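DNA mismatch repair protein PMS1 (Saccharomyces cerevisiae, PDB 3H4L) binds ATP and probably hydrolyses it through its N-terminal GHKL-type ATPase region, in eukaryotic DNA mismatch repair. Local coordinates at residues I38-Y52 with N185-P197. Sequence-based numbering, arbitrary orientation.
Sequences IDANANQIEIIFKDY and NAAIKFSVWNITP
Strands 44-50 and 189-195 run parallel, their axes inclined by 19°, and eight backbone hydrogen bonds join them in a ladder from Lys189 N to Asn43 O through Asp51 N to Ile195 O. Beyond the ladder, Asn194 meets Tyr52 in two ways, a hydrogen bond and a contact over the ring. Its CG stands anti to the backbone N (chi1 175°), which carries the amide over to the chain just past strand 44-50: OD1 accepts Tyr52 N at 2.8 Å (N-H...O 155°), the donor tilted from the amide plane, and ND2 sits 3.2 Å above the centre of the tyrosine ring. With an alanine in place of Tyr52 the ring under Asn194 ND2 would be gone, and that amide end would probably be freer to turn. On the same sheet face, Phe49 presents its ring edge to Val192, CE1 meeting CG1 at 3.7 Å. Ile45 lies alongside Phe190, CD1 touching CE2 at 3.8 Å. The reverse face pairs Ile48 CG2 with Ile195 CD1, 3.7 Å apart. Antiparallel strands 56-61 and 200-206 flank the pair; helix 26-39 packs on Ile45, Ile47, Phe49 and Phe190, and Phe171 of helix 167-184 meets Phe49 and Tyr52 edge-to-face, α/β layering consistent with the GHKL fold.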
loop_
_atom_site.group_PDB
_atom_site.type_symbol
_atom_site.label_atom_id
_atom_site.label_comp_id
_atom_site.label_asym_id
_atom_site.label_seq_id
_atom_site.Cartn_x
_atom_site.Cartn_y
_atom_site.Cartn_z
ATOM N N ILE B 38 15.408 -15.504 1.468
ATOM C CA ILE B 38 15.715 -16.025 2.790
ATOM C C ILE B 38 16.850 -17.041 2.694
ATOM O O ILE B 38 17.743 -17.047 3.533
ATOM C CB ILE B 38 14.489 -16.671 3.439
ATOM C CG1 ILE B 38 13.394 -15.624 3.626
ATOM C CG2 ILE B 38 14.865 -17.248 4.781
ATOM C CD1 ILE B 38 12.091 -16.195 4.106
ATOM N N ASP B 39 16.818 -17.891 1.668
ATOM C CA ASP B 39 17.870 -18.893 1.468
ATOM C C ASP B 39 19.214 -18.219 1.236
ATOM O O ASP B 39 20.264 -18.810 1.478
ATOM C CB ASP B 39 17.593 -19.784 0.244
ATOM C CG ASP B 39 16.416 -20.722 0.438
ATOM O OD1 ASP B 39 16.199 -21.183 1.579
ATOM O OD2 ASP B 39 15.722 -21.014 -0.564
ATOM N N ALA B 40 19.176 -16.986 0.743
ATOM C CA ALA B 40 20.398 -16.249 0.462
ATOM C C ALA B 40 20.922 -15.510 1.690
ATOM O O ALA B 40 21.828 -14.681 1.594
ATOM C CB ALA B 40 20.161 -15.275 -0.684
ATOM N N ASN B 41 20.336 -15.805 2.843
ATOM C CA ASN B 41 20.772 -15.200 4.087
ATOM C C ASN B 41 20.618 -13.694 4.076
ATOM O O ASN B 41 21.537 -12.958 4.468
ATOM C CB ASN B 41 22.230 -15.561 4.346
ATOM C CG ASN B 41 22.476 -17.044 4.252
ATOM O OD1 ASN B 41 21.890 -17.824 5.007
ATOM N ND2 ASN B 41 23.339 -17.451 3.321
ATOM N N ALA B 42 19.462 -13.236 3.607
ATOM C CA ALA B 42 19.184 -11.813 3.584
ATOM C C ALA B 42 18.525 -11.485 4.909
ATOM O O ALA B 42 17.866 -12.336 5.495
ATOM C CB ALA B 42 18.242 -11.481 2.441
ATOM N N ASN B 43 18.726 -10.268 5.402
ATOM C CA ASN B 43 18.077 -9.849 6.639
ATOM C C ASN B 43 17.164 -8.688 6.273
ATOM O O ASN B 43 16.436 -8.157 7.117
ATOM C CB ASN B 43 19.092 -9.425 7.712
ATOM C CG ASN B 43 20.058 -8.366 7.223
ATOM O OD1 ASN B 43 19.659 -7.371 6.604
ATOM N ND2 ASN B 43 21.343 -8.570 7.510
ATOM N N GLN B 44 17.208 -8.300 5.001
ATOM C CA GLN B 44 16.350 -7.233 4.520
ATOM C C GLN B 44 15.688 -7.620 3.195
ATOM O O GLN B 44 16.358 -7.921 2.203
ATOM C CB GLN B 44 17.132 -5.926 4.352
ATOM C CG GLN B 44 16.234 -4.709 4.496
ATOM C CD GLN B 44 16.949 -3.388 4.279
ATOM O OE1 GLN B 44 18.046 -3.157 4.806
ATOM N NE2 GLN B 44 16.316 -2.499 3.510
ATOM N N ILE B 45 14.363 -7.613 3.179
ATOM C CA ILE B 45 13.641 -7.973 1.971
ATOM C C ILE B 45 12.603 -6.941 1.592
ATOM O O ILE B 45 11.702 -6.623 2.361
ATOM C CB ILE B 45 12.975 -9.338 2.115
ATOM C CG1 ILE B 45 14.058 -10.400 2.322
ATOM C CG2 ILE B 45 12.159 -9.646 0.868
ATOM C CD1 ILE B 45 13.531 -11.772 2.609
ATOM N N GLU B 46 12.740 -6.430 0.382
ATOM C CA GLU B 46 11.852 -5.410 -0.120
ATOM C C GLU B 46 11.155 -5.940 -1.355
ATOM O O GLU B 46 11.795 -6.509 -2.240
ATOM C CB GLU B 46 12.663 -4.161 -0.461
ATOM C CG GLU B 46 11.847 -2.960 -0.870
ATOM C CD GLU B 46 12.733 -1.821 -1.310
ATOM O OE1 GLU B 46 13.683 -1.498 -0.554
ATOM O OE2 GLU B 46 12.487 -1.261 -2.401
ATOM N N ILE B 47 9.839 -5.739 -1.401
ATOM C CA ILE B 47 9.003 -6.206 -2.493
ATOM C C ILE B 47 8.220 -5.035 -3.053
ATOM O O ILE B 47 7.492 -4.355 -2.330
ATOM C CB ILE B 47 8.029 -7.275 -1.978
ATOM C CG1 ILE B 47 8.815 -8.408 -1.316
ATOM C CG2 ILE B 47 7.182 -7.808 -3.104
ATOM C CD1 ILE B 47 7.942 -9.448 -0.683
ATOM N N ILE B 48 8.377 -4.800 -4.348
ATOM C CA ILE B 48 7.693 -3.706 -4.999
ATOM C C ILE B 48 6.762 -4.220 -6.097
ATOM O O ILE B 48 7.202 -4.858 -7.048
ATOM C CB ILE B 48 8.725 -2.721 -5.579
ATOM C CG1 ILE B 48 9.515 -2.092 -4.430
ATOM C CG2 ILE B 48 8.046 -1.638 -6.373
ATOM C CD1 ILE B 48 10.576 -1.100 -4.879
ATOM N N PHE B 49 5.469 -3.951 -5.942
ATOM C CA PHE B 49 4.461 -4.365 -6.921
ATOM C C PHE B 49 4.089 -3.204 -7.825
ATOM O O PHE B 49 3.944 -2.076 -7.349
ATOM C CB PHE B 49 3.156 -4.805 -6.233
ATOM C CG PHE B 49 3.256 -6.100 -5.479
ATOM C CD1 PHE B 49 3.684 -6.124 -4.166
ATOM C CD2 PHE B 49 2.907 -7.290 -6.082
ATOM C CE1 PHE B 49 3.760 -7.310 -3.471
ATOM C CE2 PHE B 49 2.983 -8.475 -5.392
ATOM C CZ PHE B 49 3.408 -8.487 -4.085
ATOM N N LYS B 50 3.935 -3.465 -9.120
ATOM C CA LYS B 50 3.485 -2.414 -10.023
ATOM C C LYS B 50 2.087 -2.825 -10.458
ATOM O O LYS B 50 1.869 -3.921 -10.975
ATOM C CB LYS B 50 4.424 -2.239 -11.206
ATOM C CG LYS B 50 5.701 -1.503 -10.817
ATOM C CD LYS B 50 6.389 -0.848 -12.017
ATOM C CE LYS B 50 7.692 -0.165 -11.590
ATOM N NZ LYS B 50 8.389 0.504 -12.730
ATOM N N ASP B 51 1.137 -1.938 -10.195
ATOM C CA ASP B 51 -0.271 -2.168 -10.477
ATOM C C ASP B 51 -0.698 -3.519 -9.903
ATOM O O ASP B 51 -1.233 -4.381 -10.602
ATOM C CB ASP B 51 -0.568 -2.089 -11.975
ATOM C CG ASP B 51 -2.072 -1.962 -12.267
ATOM O OD1 ASP B 51 -2.799 -1.343 -11.458
ATOM O OD2 ASP B 51 -2.534 -2.463 -13.313
ATOM N N TYR B 52 -0.439 -3.687 -8.609
ATOM C CA TYR B 52 -0.795 -4.894 -7.866
ATOM C C TYR B 52 -0.278 -6.232 -8.397
ATOM O O TYR B 52 -0.788 -7.280 -8.023
ATOM C CB TYR B 52 -2.314 -4.946 -7.708
ATOM C CG TYR B 52 -2.824 -3.949 -6.691
ATOM C CD1 TYR B 52 -2.484 -4.077 -5.349
ATOM C CD2 TYR B 52 -3.610 -2.860 -7.068
ATOM C CE1 TYR B 52 -2.907 -3.151 -4.404
ATOM C CE2 TYR B 52 -4.041 -1.919 -6.122
ATOM C CZ TYR B 52 -3.680 -2.080 -4.793
ATOM O OH TYR B 52 -4.084 -1.183 -3.832
ATOM N N ASN B 185 9.678 -14.369 10.652
ATOM C CA ASN B 185 11.060 -13.970 10.419
ATOM C C ASN B 185 11.476 -12.656 11.076
ATOM O O ASN B 185 11.644 -11.626 10.417
ATOM C CB ASN B 185 11.339 -13.937 8.922
ATOM C CG ASN B 185 11.317 -15.319 8.309
ATOM O OD1 ASN B 185 12.208 -16.132 8.553
ATOM N ND2 ASN B 185 10.289 -15.602 7.519
ATOM N N ALA B 186 11.657 -12.739 12.390
ATOM C CA ALA B 186 12.064 -11.625 13.231
ATOM C C ALA B 186 13.409 -11.027 12.813
ATOM O O ALA B 186 13.592 -9.813 12.825
ATOM C CB ALA B 186 12.144 -12.103 14.669
ATOM N N ALA B 187 14.351 -11.890 12.453
ATOM C CA ALA B 187 15.679 -11.451 12.048
ATOM C C ALA B 187 15.672 -10.818 10.658
ATOM O O ALA B 187 16.729 -10.470 10.120
ATOM C CB ALA B 187 16.639 -12.640 12.075
ATOM N N ILE B 188 14.483 -10.660 10.083
ATOM C CA ILE B 188 14.357 -10.102 8.743
ATOM C C ILE B 188 13.428 -8.899 8.657
ATOM O O ILE B 188 12.348 -8.895 9.245
ATOM C CB ILE B 188 13.840 -11.180 7.753
ATOM C CG1 ILE B 188 14.824 -12.351 7.693
ATOM C CG2 ILE B 188 13.657 -10.577 6.362
ATOM C CD1 ILE B 188 14.413 -13.456 6.748
ATOM N N LYS B 189 13.849 -7.880 7.917
ATOM C CA LYS B 189 13.016 -6.696 7.731
ATOM C C LYS B 189 12.302 -6.762 6.385
ATOM O O LYS B 189 12.945 -6.809 5.334
ATOM C CB LYS B 189 13.841 -5.405 7.761
ATOM C CG LYS B 189 13.019 -4.207 7.295
ATOM C CD LYS B 189 13.815 -2.918 7.148
ATOM C CE LYS B 189 12.873 -1.776 6.741
ATOM N NZ LYS B 189 13.523 -0.431 6.734
ATOM N N PHE B 190 10.976 -6.764 6.417
ATOM C CA PHE B 190 10.189 -6.804 5.193
ATOM C C PHE B 190 9.564 -5.443 4.917
ATOM O O PHE B 190 9.179 -4.724 5.845
ATOM C CB PHE B 190 9.066 -7.839 5.298
ATOM C CG PHE B 190 9.515 -9.249 5.105
ATOM C CD1 PHE B 190 9.869 -10.036 6.195
ATOM C CD2 PHE B 190 9.567 -9.804 3.830
ATOM C CE1 PHE B 190 10.268 -11.364 6.016
ATOM C CE2 PHE B 190 9.965 -11.126 3.640
ATOM C CZ PHE B 190 10.313 -11.906 4.735
ATOM N N SER B 191 9.467 -5.105 3.633
ATOM C CA SER B 191 8.863 -3.856 3.187
ATOM C C SER B 191 8.104 -4.175 1.911
ATOM O O SER B 191 8.616 -4.852 1.026
ATOM C CB SER B 191 9.931 -2.816 2.883
ATOM O OG SER B 191 10.679 -2.527 4.040
ATOM N N VAL B 192 6.880 -3.694 1.809
ATOM C CA VAL B 192 6.101 -3.963 0.620
ATOM C C VAL B 192 5.367 -2.723 0.170
ATOM O O VAL B 192 4.602 -2.115 0.930
ATOM C CB VAL B 192 5.069 -5.074 0.868
ATOM C CG1 VAL B 192 4.279 -5.340 -0.408
ATOM C CG2 VAL B 192 5.783 -6.353 1.345
ATOM N N TRP B 193 5.605 -2.343 -1.075
ATOM C CA TRP B 193 4.951 -1.178 -1.641
ATOM C C TRP B 193 4.228 -1.585 -2.917
ATOM O O TRP B 193 4.520 -2.626 -3.515
ATOM C CB TRP B 193 5.962 -0.098 -2.029
ATOM C CG TRP B 193 6.983 0.273 -1.019
ATOM C CD1 TRP B 193 8.131 -0.406 -0.712
ATOM C CD2 TRP B 193 7.025 1.488 -0.279
ATOM N NE1 TRP B 193 8.889 0.324 0.172
ATOM C CE2 TRP B 193 8.229 1.489 0.456
ATOM C CE3 TRP B 193 6.155 2.580 -0.160
ATOM C CZ2 TRP B 193 8.594 2.551 1.290
ATOM C CZ3 TRP B 193 6.516 3.638 0.668
ATOM C CH2 TRP B 193 7.725 3.614 1.386
ATOM N N ASN B 194 3.285 -0.748 -3.326
ATOM C CA ASN B 194 2.573 -0.962 -4.565
ATOM C C ASN B 194 2.594 0.365 -5.282
ATOM O O ASN B 194 2.123 1.372 -4.746
ATOM C CB ASN B 194 1.123 -1.368 -4.352
ATOM C CG ASN B 194 0.374 -1.474 -5.666
ATOM O OD1 ASN B 194 0.846 -2.135 -6.603
ATOM N ND2 ASN B 194 -0.784 -0.823 -5.757
ATOM N N ILE B 195 3.154 0.371 -6.483
ATOM C CA ILE B 195 3.215 1.587 -7.271
ATOM C C ILE B 195 2.012 1.589 -8.199
ATOM O O ILE B 195 1.885 0.711 -9.052
ATOM C CB ILE B 195 4.513 1.640 -8.069
ATOM C CG1 ILE B 195 5.686 1.828 -7.100
ATOM C CG2 ILE B 195 4.455 2.761 -9.090
ATOM C CD1 ILE B 195 7.033 1.613 -7.729
ATOM N N THR B 196 1.125 2.572 -8.014
ATOM C CA THR B 196 -0.096 2.672 -8.813
ATOM C C THR B 196 0.159 3.274 -10.184
ATOM O O THR B 196 1.040 4.116 -10.357
ATOM C CB THR B 196 -1.186 3.529 -8.118
ATOM O OG1 THR B 196 -0.911 4.921 -8.325
ATOM C CG2 THR B 196 -1.221 3.238 -6.631
ATOM N N PRO B 197 -0.621 2.846 -11.184
ATOM C CA PRO B 197 -0.457 3.364 -12.545
ATOM C C PRO B 197 -0.476 4.891 -12.561
ATOM O O PRO B 197 0.101 5.518 -13.453
ATOM C CB PRO B 197 -1.636 2.746 -13.291
ATOM C CG PRO B 197 -2.666 2.505 -12.186
ATOM C CD PRO B 197 -1.810 1.981 -11.079
#